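Local coordinates for oligopeptide-binding protein AppA (Bacillus subtilis, PDB 1XOC) that binds oligopeptides as the extracellular component of the APP ABC transporter, a system that can replace OPP in sporulation and genetic competence, at residues Pro187-Glu192 against Glu202-Tyr207; Gly196-Leu201 against Thr216-Val221; Asp324-Glu329 against Lys476-Gln481. One frame throughout, in Å; residues are numbered along the deposited sequence.

Interaction 1 of 3, residues Pro187-Glu192 against Glu202-Tyr207; sequences PFKFKE and EANDDY. With ZN (zinc ion), chain D.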
loop_
_atom_site.group_PDB
_atom_site.type_symbol
_atom_site.label_atom_id
_atom_site.label_comp_id
_atom_site.label_asym_id
_atom_site.label_seq_id
_atom_site.Cartn_x
_atom_site.Cartn_y
_atom_site.Cartn_z
ATOM N N PRO A 187 -12.168 15.099 7.905
ATOM C CA PRO A 187 -12.932 16.072 7.153
ATOM C C PRO A 187 -14.252 15.607 6.602
ATOM O O PRO A 187 -15.068 16.447 6.208
ATOM C CB PRO A 187 -11.988 16.458 6.005
ATOM C CG PRO A 187 -11.020 15.350 5.907
ATOM C CD PRO A 187 -10.893 14.763 7.254
ATOM N N PHE A 188 -14.469 14.287 6.545
ATOM C CA PHE A 188 -15.719 13.746 6.007
ATOM C C PHE A 188 -16.275 12.738 7.002
ATOM O O PHE A 188 -15.531 11.995 7.645
ATOM C CB PHE A 188 -15.499 13.104 4.631
ATOM C CG PHE A 188 -15.134 14.099 3.567
ATOM C CD1 PHE A 188 -16.126 14.735 2.834
ATOM C CD2 PHE A 188 -13.793 14.460 3.350
ATOM C CE1 PHE A 188 -15.802 15.685 1.863
ATOM C CE2 PHE A 188 -13.477 15.394 2.358
ATOM C CZ PHE A 188 -14.460 16.005 1.641
ATOM N N LYS A 189 -17.592 12.719 7.115
ATOM C CA LYS A 189 -18.329 11.804 8.005
ATOM C C LYS A 189 -18.935 10.624 7.220
ATOM O O LYS A 189 -19.317 10.768 6.071
ATOM C CB LYS A 189 -19.505 12.530 8.651
ATOM C CG LYS A 189 -19.231 13.779 9.370
ATOM C CD LYS A 189 -20.565 14.374 9.895
ATOM C CE LYS A 189 -21.510 14.749 8.746
ATOM N NZ LYS A 189 -22.569 15.776 9.053
ATOM N N PHE A 190 -19.009 9.468 7.854
ATOM C CA PHE A 190 -19.632 8.299 7.247
ATOM C C PHE A 190 -21.133 8.461 7.110
ATOM O O PHE A 190 -21.802 8.796 8.072
ATOM C CB PHE A 190 -19.293 7.055 8.092
ATOM C CG PHE A 190 -19.862 5.769 7.566
ATOM C CD1 PHE A 190 -19.146 4.999 6.662
ATOM C CD2 PHE A 190 -21.120 5.345 7.964
ATOM C CE1 PHE A 190 -19.683 3.783 6.193
ATOM C CE2 PHE A 190 -21.665 4.141 7.493
ATOM C CZ PHE A 190 -20.937 3.371 6.600
ATOM N N LYS A 191 -21.663 8.192 5.918
ATOM C CA LYS A 191 -23.111 8.145 5.712
ATOM C C LYS A 191 -23.632 6.725 5.461
ATOM O O LYS A 191 -24.589 6.299 6.095
ATOM C CB LYS A 191 -23.501 9.076 4.567
ATOM C CG LYS A 191 -25.006 9.148 4.338
ATOM C CD LYS A 191 -25.381 10.022 3.152
ATOM C CE LYS A 191 -26.855 10.336 3.178
ATOM N NZ LYS A 191 -27.664 9.120 3.550
ATOM N N GLU A 192 -23.048 6.010 4.508
ATOM C CA GLU A 192 -23.585 4.723 4.083
ATOM C C GLU A 192 -22.517 3.898 3.384
ATOM O O GLU A 192 -21.666 4.459 2.700
ATOM C CB GLU A 192 -24.716 4.959 3.106
ATOM C CG GLU A 192 -25.420 3.663 2.728
ATOM C CD GLU A 192 -26.529 3.838 1.689
ATOM O OE1 GLU A 192 -26.641 4.950 1.094
ATOM O OE2 GLU A 192 -27.290 2.844 1.483
ATOM N N GLU A 202 -20.019 12.490 3.808
ATOM C CA GLU A 202 -20.572 13.862 3.777
ATOM C C GLU A 202 -19.568 14.774 4.443
ATOM O O GLU A 202 -18.893 14.370 5.401
ATOM C CB GLU A 202 -21.868 13.955 4.595
ATOM C CG GLU A 202 -23.011 13.215 4.010
ATOM C CD GLU A 202 -24.320 13.408 4.796
ATOM O OE1 GLU A 202 -24.231 13.680 6.023
ATOM O OE2 GLU A 202 -25.405 13.245 4.184
ATOM N N ALA A 203 -19.500 16.012 3.974
ATOM C CA ALA A 203 -18.608 16.998 4.557
ATOM C C ALA A 203 -18.886 17.148 6.018
ATOM O O ALA A 203 -20.039 17.276 6.421
ATOM C CB ALA A 203 -18.766 18.346 3.870
ATOM N N ASN A 204 -17.816 17.130 6.813
ATOM C CA ASN A 204 -17.881 17.427 8.223
ATOM C C ASN A 204 -17.892 18.937 8.447
ATOM O O ASN A 204 -16.834 19.587 8.329
ATOM C CB ASN A 204 -16.649 16.844 8.907
ATOM C CG ASN A 204 -16.606 17.117 10.374
ATOM O OD1 ASN A 204 -17.560 17.674 10.946
ATOM N ND2 ASN A 204 -15.460 16.762 11.011
ATOM N N ASP A 205 -19.053 19.485 8.804
ATOM C CA ASP A 205 -19.208 20.924 9.000
ATOM C C ASP A 205 -18.332 21.476 10.137
ATOM O O ASP A 205 -18.076 22.700 10.205
ATOM C CB ASP A 205 -20.682 21.231 9.310
ATOM C CG ASP A 205 -21.637 20.874 8.166
ATOM O OD1 ASP A 205 -21.238 20.871 7.023
ATOM O OD2 ASP A 205 -22.831 20.665 8.406
ATOM N N ASP A 206 -17.930 20.609 11.057
ATOM C CA ASP A 206 -17.133 21.035 12.230
ATOM C C ASP A 206 -15.672 20.622 12.128
ATOM O O ASP A 206 -14.985 20.563 13.140
ATOM C CB ASP A 206 -17.748 20.454 13.513
ATOM C CG ASP A 206 -17.464 21.297 14.760
ATOM O OD1 ASP A 206 -17.000 22.454 14.658
ATOM O OD2 ASP A 206 -17.733 20.782 15.861
ATOM N N TYR A 207 -15.188 20.335 10.928
ATOM C CA TYR A 207 -13.813 19.906 10.780
ATOM C C TYR A 207 -12.871 21.001 11.267
ATOM O O TYR A 207 -13.058 22.191 10.976
ATOM C CB TYR A 207 -13.496 19.581 9.323
ATOM C CG TYR A 207 -12.070 19.065 9.140
ATOM C CD1 TYR A 207 -11.613 17.992 9.865
ATOM C CD2 TYR A 207 -11.196 19.669 8.222
ATOM C CE1 TYR A 207 -10.319 17.498 9.686
ATOM C CE2 TYR A 207 -9.918 19.203 8.050
ATOM C CZ TYR A 207 -9.467 18.151 8.799
ATOM O OH TYR A 207 -8.175 17.662 8.607
HETATM ZN ZN ZN D . -24.143 20.967 6.907
HETATM O O HOH W 1 -21.429 17.927 9.547
HETATM O O HOH W 2 -25.119 19.557 6.812
#
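Glu-202 O takes the shortest backbone bond of the pair, from Lys-189 N at 2.7 Å, and the CA-H of Phe-188 approaches the same oxygen. Glu-202 N returns a bond to Lys-189 O, completing an antiparallel hydrogen-bonded pair of the hairpin 188-194/198-203. Past the strand end, Asn-204 N reaches Pro-187 O (2.9 Å) from above its carbonyl plane. Asn-204 OD1 accepts from Asp-206 N, an Asx turn within a type I turn, while its ND2 binds Gly-186 O. Tyr-207, with CG anti to the backbone N (chi1 -177°), sets one face of its ring against Pro-187; CB of the proline sits 3.9 Å from the ring centroid, almost on its normal, a CH-pi contact. With an alanine here the CH-pi contact would go, and Pro-187 would probably lose its aromatic partner in the turn. Asp-205 OD2 binds a zinc ion at 2.0 Å; OD1 pairs with Arg-211. Lys-191 runs CD and CE past Glu-202 OE2, both at 3.4 Å, whereas Lys-189 NZ stays 4.0 Å from Glu-202 OE1, too long for a salt bridge. Lys-189 NZ instead turns to a water that also accepts from Asp-205 N, and both lysines probably give Glu-202 only a diffuse electrostatic balance.

Interaction 2 of 3, residues Gly196-Leu201 against Thr216-Val221; sequences GQYIKL and TVTYKV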
loop_
_atom_site.group_PDB
_atom_site.type_symbol
_atom_site.label_atom_id
_atom_site.label_comp_id
_atom_site.label_asym_id
_atom_site.label_seq_id
_atom_site.Cartn_x
_atom_site.Cartn_y
_atom_site.Cartn_z
ATOM N N GLY A 196 -20.584 -3.815 -1.913
ATOM C CA GLY A 196 -20.365 -4.111 -3.309
ATOM C C GLY A 196 -20.690 -2.980 -4.277
ATOM O O GLY A 196 -20.582 -3.154 -5.495
ATOM N N GLN A 197 -21.092 -1.814 -3.769
ATOM C CA GLN A 197 -21.547 -0.747 -4.647
ATOM C C GLN A 197 -20.843 0.564 -4.353
ATOM O O GLN A 197 -20.253 1.148 -5.253
ATOM C CB GLN A 197 -23.039 -0.558 -4.521
ATOM C CG GLN A 197 -23.820 -1.756 -4.940
ATOM C CD GLN A 197 -25.269 -1.428 -5.177
ATOM O OE1 GLN A 197 -26.152 -2.100 -4.653
ATOM N NE2 GLN A 197 -25.529 -0.365 -5.941
ATOM N N TYR A 198 -20.975 1.057 -3.126
ATOM C CA TYR A 198 -20.370 2.361 -2.794
ATOM C C TYR A 198 -20.298 2.651 -1.310
ATOM O O TYR A 198 -21.022 2.110 -0.520
ATOM C CB TYR A 198 -21.149 3.513 -3.460
ATOM C CG TYR A 198 -22.577 3.624 -2.980
ATOM C CD1 TYR A 198 -23.611 3.049 -3.686
ATOM C CD2 TYR A 198 -22.882 4.306 -1.802
ATOM C CE1 TYR A 198 -24.908 3.146 -3.230
ATOM C CE2 TYR A 198 -24.190 4.414 -1.349
ATOM C CZ TYR A 198 -25.180 3.835 -2.062
ATOM O OH TYR A 198 -26.490 3.934 -1.601
ATOM N N ILE A 199 -19.407 3.571 -0.980
ATOM C CA ILE A 199 -19.322 4.182 0.338
ATOM C C ILE A 199 -19.561 5.673 0.113
ATOM O O ILE A 199 -18.848 6.304 -0.677
ATOM C CB ILE A 199 -17.934 3.984 0.955
ATOM C CG1 ILE A 199 -17.698 2.483 1.173
ATOM C CG2 ILE A 199 -17.810 4.776 2.249
ATOM C CD1 ILE A 199 -16.306 2.098 1.435
ATOM N N LYS A 200 -20.531 6.229 0.822
ATOM C CA LYS A 200 -20.862 7.652 0.727
ATOM C C LYS A 200 -20.473 8.364 2.008
ATOM O O LYS A 200 -20.800 7.916 3.106
ATOM C CB LYS A 200 -22.364 7.826 0.487
ATOM C CG LYS A 200 -22.739 9.263 0.079
ATOM C CD LYS A 200 -24.186 9.305 -0.293
ATOM C CE LYS A 200 -24.767 10.722 -0.324
ATOM N NZ LYS A 200 -26.249 10.674 -0.070
ATOM N N LEU A 201 -19.709 9.446 1.858
ATOM C CA LEU A 201 -19.300 10.322 2.953
ATOM C C LEU A 201 -19.776 11.760 2.715
ATOM O O LEU A 201 -19.908 12.188 1.562
ATOM C CB LEU A 201 -17.779 10.356 3.076
ATOM C CG LEU A 201 -16.991 9.037 3.054
ATOM C CD1 LEU A 201 -15.528 9.294 3.177
ATOM C CD2 LEU A 201 -17.370 8.095 4.160
ATOM N N THR A 216 -20.202 16.159 -0.698
ATOM C CA THR A 216 -20.072 14.726 -0.520
ATOM C C THR A 216 -18.954 14.123 -1.360
ATOM O O THR A 216 -18.560 14.673 -2.377
ATOM C CB THR A 216 -21.386 13.972 -0.900
ATOM O OG1 THR A 216 -21.629 14.077 -2.313
ATOM C CG2 THR A 216 -22.576 14.540 -0.180
ATOM N N VAL A 217 -18.434 13.002 -0.887
ATOM C CA VAL A 217 -17.533 12.162 -1.650
ATOM C C VAL A 217 -18.072 10.741 -1.636
ATOM O O VAL A 217 -18.345 10.189 -0.587
ATOM C CB VAL A 217 -16.131 12.156 -1.044
ATOM C CG1 VAL A 217 -15.231 11.208 -1.801
ATOM C CG2 VAL A 217 -15.556 13.522 -1.049
ATOM N N THR A 218 -18.224 10.171 -2.818
ATOM C CA THR A 218 -18.700 8.813 -2.957
ATOM C C THR A 218 -17.595 7.956 -3.560
ATOM O O THR A 218 -17.022 8.311 -4.560
ATOM C CB THR A 218 -19.926 8.796 -3.880
ATOM O OG1 THR A 218 -20.973 9.579 -3.310
ATOM C CG2 THR A 218 -20.496 7.412 -3.980
ATOM N N TYR A 219 -17.305 6.836 -2.918
ATOM C CA TYR A 219 -16.274 5.917 -3.366
ATOM C C TYR A 219 -17.022 4.752 -3.980
ATOM O O TYR A 219 -17.558 3.936 -3.280
ATOM C CB TYR A 219 -15.458 5.442 -2.162
ATOM C CG TYR A 219 -14.083 4.844 -2.402
ATOM C CD1 TYR A 219 -13.882 3.486 -2.361
ATOM C CD2 TYR A 219 -12.981 5.650 -2.584
ATOM C CE1 TYR A 219 -12.645 2.947 -2.532
ATOM C CE2 TYR A 219 -11.738 5.114 -2.756
ATOM C CZ TYR A 219 -11.567 3.766 -2.726
ATOM O OH TYR A 219 -10.327 3.210 -2.894
ATOM N N LYS A 220 -17.050 4.723 -5.299
ATOM C CA LYS A 220 -17.912 3.816 -6.023
ATOM C C LYS A 220 -17.121 2.610 -6.482
ATOM O O LYS A 220 -16.153 2.745 -7.193
ATOM C CB LYS A 220 -18.546 4.523 -7.213
ATOM C CG LYS A 220 -19.631 3.702 -7.891
ATOM C CD LYS A 220 -20.325 4.476 -8.980
ATOM C CE LYS A 220 -21.431 3.640 -9.602
ATOM N NZ LYS A 220 -22.069 4.372 -10.701
ATOM N N VAL A 221 -17.554 1.433 -6.059
ATOM C CA VAL A 221 -16.815 0.226 -6.337
ATOM C C VAL A 221 -17.203 -0.351 -7.688
ATOM O O VAL A 221 -18.345 -0.720 -7.911
ATOM C CB VAL A 221 -17.032 -0.824 -5.246
ATOM C CG1 VAL A 221 -16.157 -1.998 -5.493
ATOM C CG2 VAL A 221 -16.740 -0.236 -3.890
HETATM O O HOH W 3 -21.230 0.693 -7.835
#
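Five backbone hydrogen bonds join Gly-196-Leu-201 to Thr-216-Val-221 in antiparallel register. The straightest runs from Tyr-219 N to Ile-199 O, 2.8 Å with 175° at the hydrogen, and Ile-199 N answers to Tyr-219 O. Leu-201 and Val-217 form the second reciprocal pair, Leu-201 N lying 2.9 Å from Val-217 O. At the far end Val-221 N meets Gln-197 O at 2.8 Å but stands 43° out of the carbonyl plane; a water donates to this same oxygen and also to Val-221 O, so Gln-197 O is gripped twice. Weaker CA-H contacts accompany these bonds, among them Thr-216 CA to Leu-201 O at 3.3 Å.

These are the two inner strands of a four-stranded mixed sheet, flanked by strand 23-28 beyond 216-221 and by strand 188-194 beyond 198-203, in a protein of the solute-binding family 5. The apolar side chains Ile-199, Leu-201, Val-217 and Tyr-219 share one face, where Leu-201, Val-217 and Tyr-219 touch helix 43-52. Across the pair Ile-199 CB and Tyr-219 CB stand 4.2 Å apart. The Tyr-219 ring leads away from strand 198-203 toward helix 43-52, its OH bonding Asp-47, with a zinc ion about 4 Å from the side chain.

The other face is mixed. Thr-218 has its methyl anti to the backbone N and its hydroxyl oxygen anti to the carbonyl carbon; CG2 therefore meets Tyr-198 CB at 4.0 Å, while OG1 lies 3.8 Å from Lys-200 CG, Lys-200 and Thr-218 crossing at a slant. Tyr-198, its CG between backbone N and carbonyl carbon (chi1 63°), swings its ring away from Lys-220, and its OH bonds Glu-192. Thr-216 OG1 is held by Asp-23 of the edge strand.

Interaction 3 of 3, residues Asp324-Glu329 against Lys476-Gln481; sequences DVPKFE and KIAEDQ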
loop_
_atom_site.group_PDB
_atom_site.type_symbol
_atom_site.label_atom_id
_atom_site.label_comp_id
_atom_site.label_asym_id
_atom_site.label_seq_id
_atom_site.Cartn_x
_atom_site.Cartn_y
_atom_site.Cartn_z
ATOM N N ASP A 324 24.822 -1.191 -9.231
ATOM C CA ASP A 324 24.643 -2.234 -10.234
ATOM C C ASP A 324 24.125 -3.486 -9.543
ATOM O O ASP A 324 24.864 -4.235 -8.945
ATOM C CB ASP A 324 25.951 -2.512 -10.999
ATOM C CG ASP A 324 26.133 -1.600 -12.243
ATOM O OD1 ASP A 324 25.117 -1.095 -12.784
ATOM O OD2 ASP A 324 27.295 -1.407 -12.693
ATOM N N VAL A 325 22.829 -3.692 -9.622
ATOM C CA VAL A 325 22.179 -4.821 -8.993
ATOM C C VAL A 325 22.022 -5.901 -10.077
ATOM O O VAL A 325 21.982 -5.565 -11.254
ATOM C CB VAL A 325 20.821 -4.327 -8.397
ATOM C CG1 VAL A 325 19.667 -5.177 -8.809
ATOM C CG2 VAL A 325 20.934 -4.167 -6.896
ATOM N N PRO A 326 21.977 -7.196 -9.695
ATOM C CA PRO A 326 21.666 -8.186 -10.726
ATOM C C PRO A 326 20.261 -7.964 -11.271
ATOM O O PRO A 326 19.319 -7.818 -10.503
ATOM C CB PRO A 326 21.739 -9.532 -9.991
ATOM C CG PRO A 326 21.645 -9.230 -8.593
ATOM C CD PRO A 326 22.197 -7.832 -8.387
ATOM N N LYS A 327 20.139 -7.955 -12.591
ATOM C CA LYS A 327 18.876 -7.641 -13.250
ATOM C C LYS A 327 18.101 -8.850 -13.747
ATOM O O LYS A 327 16.888 -8.742 -13.905
ATOM C CB LYS A 327 19.134 -6.706 -14.419
ATOM C CG LYS A 327 19.553 -5.326 -13.987
ATOM C CD LYS A 327 19.784 -4.484 -15.203
ATOM C CE LYS A 327 19.885 -3.025 -14.867
ATOM N NZ LYS A 327 19.696 -2.247 -16.127
ATOM N N PHE A 328 18.786 -9.975 -14.000
ATOM C CA PHE A 328 18.137 -11.184 -14.538
ATOM C C PHE A 328 17.337 -10.856 -15.806
ATOM O O PHE A 328 16.163 -11.218 -15.948
ATOM C CB PHE A 328 17.270 -11.861 -13.476
ATOM C CG PHE A 328 18.033 -12.219 -12.231
ATOM C CD1 PHE A 328 17.974 -11.408 -11.106
ATOM C CD2 PHE A 328 18.881 -13.319 -12.216
ATOM C CE1 PHE A 328 18.699 -11.728 -9.974
ATOM C CE2 PHE A 328 19.607 -13.633 -11.088
ATOM C CZ PHE A 328 19.512 -12.835 -9.974
ATOM N N GLU A 329 18.001 -10.143 -16.710
ATOM C CA GLU A 329 17.437 -9.774 -17.999
ATOM C C GLU A 329 16.981 -11.011 -18.783
ATOM O O GLU A 329 17.561 -12.094 -18.686
ATOM C CB GLU A 329 18.454 -8.957 -18.805
ATOM C CG GLU A 329 18.736 -7.566 -18.212
ATOM C CD GLU A 329 19.424 -6.616 -19.193
ATOM O OE1 GLU A 329 18.916 -5.477 -19.377
ATOM O OE2 GLU A 329 20.456 -7.003 -19.785
ATOM N N LYS A 476 21.167 -7.717 -1.811
ATOM C CA LYS A 476 20.733 -9.020 -1.311
ATOM C C LYS A 476 19.312 -9.346 -1.767
ATOM O O LYS A 476 19.045 -10.461 -2.196
ATOM C CB LYS A 476 20.847 -9.102 0.209
ATOM C CG LYS A 476 22.299 -9.126 0.686
ATOM C CD LYS A 476 22.448 -9.702 2.090
ATOM C CE LYS A 476 23.915 -9.875 2.472
ATOM N NZ LYS A 476 24.624 -10.934 1.683
ATOM N N ILE A 477 18.409 -8.380 -1.688
ATOM C CA ILE A 477 17.033 -8.617 -2.142
ATOM C C ILE A 477 17.006 -8.896 -3.645
ATOM O O ILE A 477 16.347 -9.829 -4.110
ATOM C CB ILE A 477 16.107 -7.442 -1.757
ATOM C CG1 ILE A 477 16.010 -7.377 -0.237
ATOM C CG2 ILE A 477 14.700 -7.607 -2.373
ATOM C CD1 ILE A 477 15.444 -6.113 0.311
ATOM N N ALA A 478 17.728 -8.092 -4.412
ATOM C CA ALA A 478 17.835 -8.326 -5.855
ATOM C C ALA A 478 18.402 -9.710 -6.172
ATOM O O ALA A 478 17.834 -10.447 -6.966
ATOM C CB ALA A 478 18.662 -7.244 -6.511
ATOM N N GLU A 479 19.503 -10.083 -5.537
ATOM C CA GLU A 479 20.088 -11.406 -5.771
ATOM C C GLU A 479 19.091 -12.528 -5.452
ATOM O O GLU A 479 18.996 -13.511 -6.181
ATOM C CB GLU A 479 21.376 -11.584 -4.951
ATOM C CG GLU A 479 21.914 -13.034 -4.877
ATOM C CD GLU A 479 22.438 -13.593 -6.211
ATOM O OE1 GLU A 479 22.513 -12.830 -7.204
ATOM O OE2 GLU A 479 22.795 -14.802 -6.259
ATOM N N ASP A 480 18.355 -12.382 -4.356
ATOM C CA ASP A 480 17.476 -13.451 -3.876
ATOM C C ASP A 480 16.143 -13.570 -4.624
ATOM O O ASP A 480 15.514 -14.623 -4.600
ATOM C CB ASP A 480 17.225 -13.274 -2.366
ATOM C CG ASP A 480 18.484 -13.485 -1.539
ATOM O OD1 ASP A 480 19.481 -14.038 -2.066
ATOM O OD2 ASP A 480 18.475 -13.113 -0.344
ATOM N N GLN A 481 15.724 -12.510 -5.309
ATOM C CA GLN A 481 14.491 -12.515 -6.077
ATOM C C GLN A 481 13.318 -13.100 -5.277
ATOM O O GLN A 481 12.641 -14.015 -5.751
ATOM C CB GLN A 481 14.657 -13.277 -7.394
ATOM C CG GLN A 481 15.612 -12.604 -8.385
ATOM C CD GLN A 481 15.042 -11.326 -8.972
ATOM O OE1 GLN A 481 14.129 -11.383 -9.806
ATOM N NE2 GLN A 481 15.596 -10.177 -8.577
HETATM O O HOH W 4 16.619 -7.225 -9.649
#
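Apolar contact comes first: both methyls of Val-325 close on the methyl of Ala-478. CG2 lies 3.8 Å from Ala-478 CB, and CG1 comes to 3.3 Å, tighter than normal van der Waals contact; with chi1 at a strained 129°, the exact placing of this branch is doubtful. Pro-326 follows along the helix surface, its CD over Ala-478 CB (4.0 Å) and its CG against the backbone N of Glu-479 at 3.8 Å.

The ring of Phe-328 supplies the aromatic contacts. Its CE1 meets Ala-478 O edge-on, near the ring plane, at 3.4 Å. CD1 approaches Gln-481 CD at 3.6 Å; the two side chains run antiparallel alongside each other, ring and amide planes 43° apart. CZ points to the Glu-479 backbone and carboxylate, whose OE2 is salt-bridged to Lys-281. Gln-285 and Thr-288 of helix 281-289 also touch the ring.

The contact seats the loop between strand 306-307 and helix 332-341 on the C-terminal end of helix 463-480, just where the chain leaves the helix at Gln-481, which has positive phi, to enter strand 483-496.

Polar bonds organise this helix end. Gln-481 bends at its second torsion (chi2 -70°) and gives NE2 to a lone pair of Ala-478 O at 2.8 Å, in both the carbonyl and the amide planes; Gln-481 N bonds Ile-477 O and, weakly, Ala-478 O. OE1 binds Thr-288, which probably holds the amide steady beside Phe-328. A water donates to Pro-326 O (2.9 Å) and accepts a weak bond from Gln-481 NE2, bridging the segments.

From the N terminus, interaction 1 comes first: 187-192 pairs with 202-207 and closes the short hairpin of strands 188-194 and 198-203. Before that loop shuts, interaction 2 opens at 196-201, and it closes only at 216-221; the two therefore cross. Strand 198-203 serves both, giving one edge to the hairpin and the other to strand 216-221, so together they knit three adjacent strands of one sheet, with Phe-188 packing on Val-217. Interaction 3 begins only after both have closed and spans 146 intervening residues, fastening the 324-329 loop to the end of helix 463-480. It lies on the opposite side of the chain's centre, its centre about 47 Å from that of interaction 1.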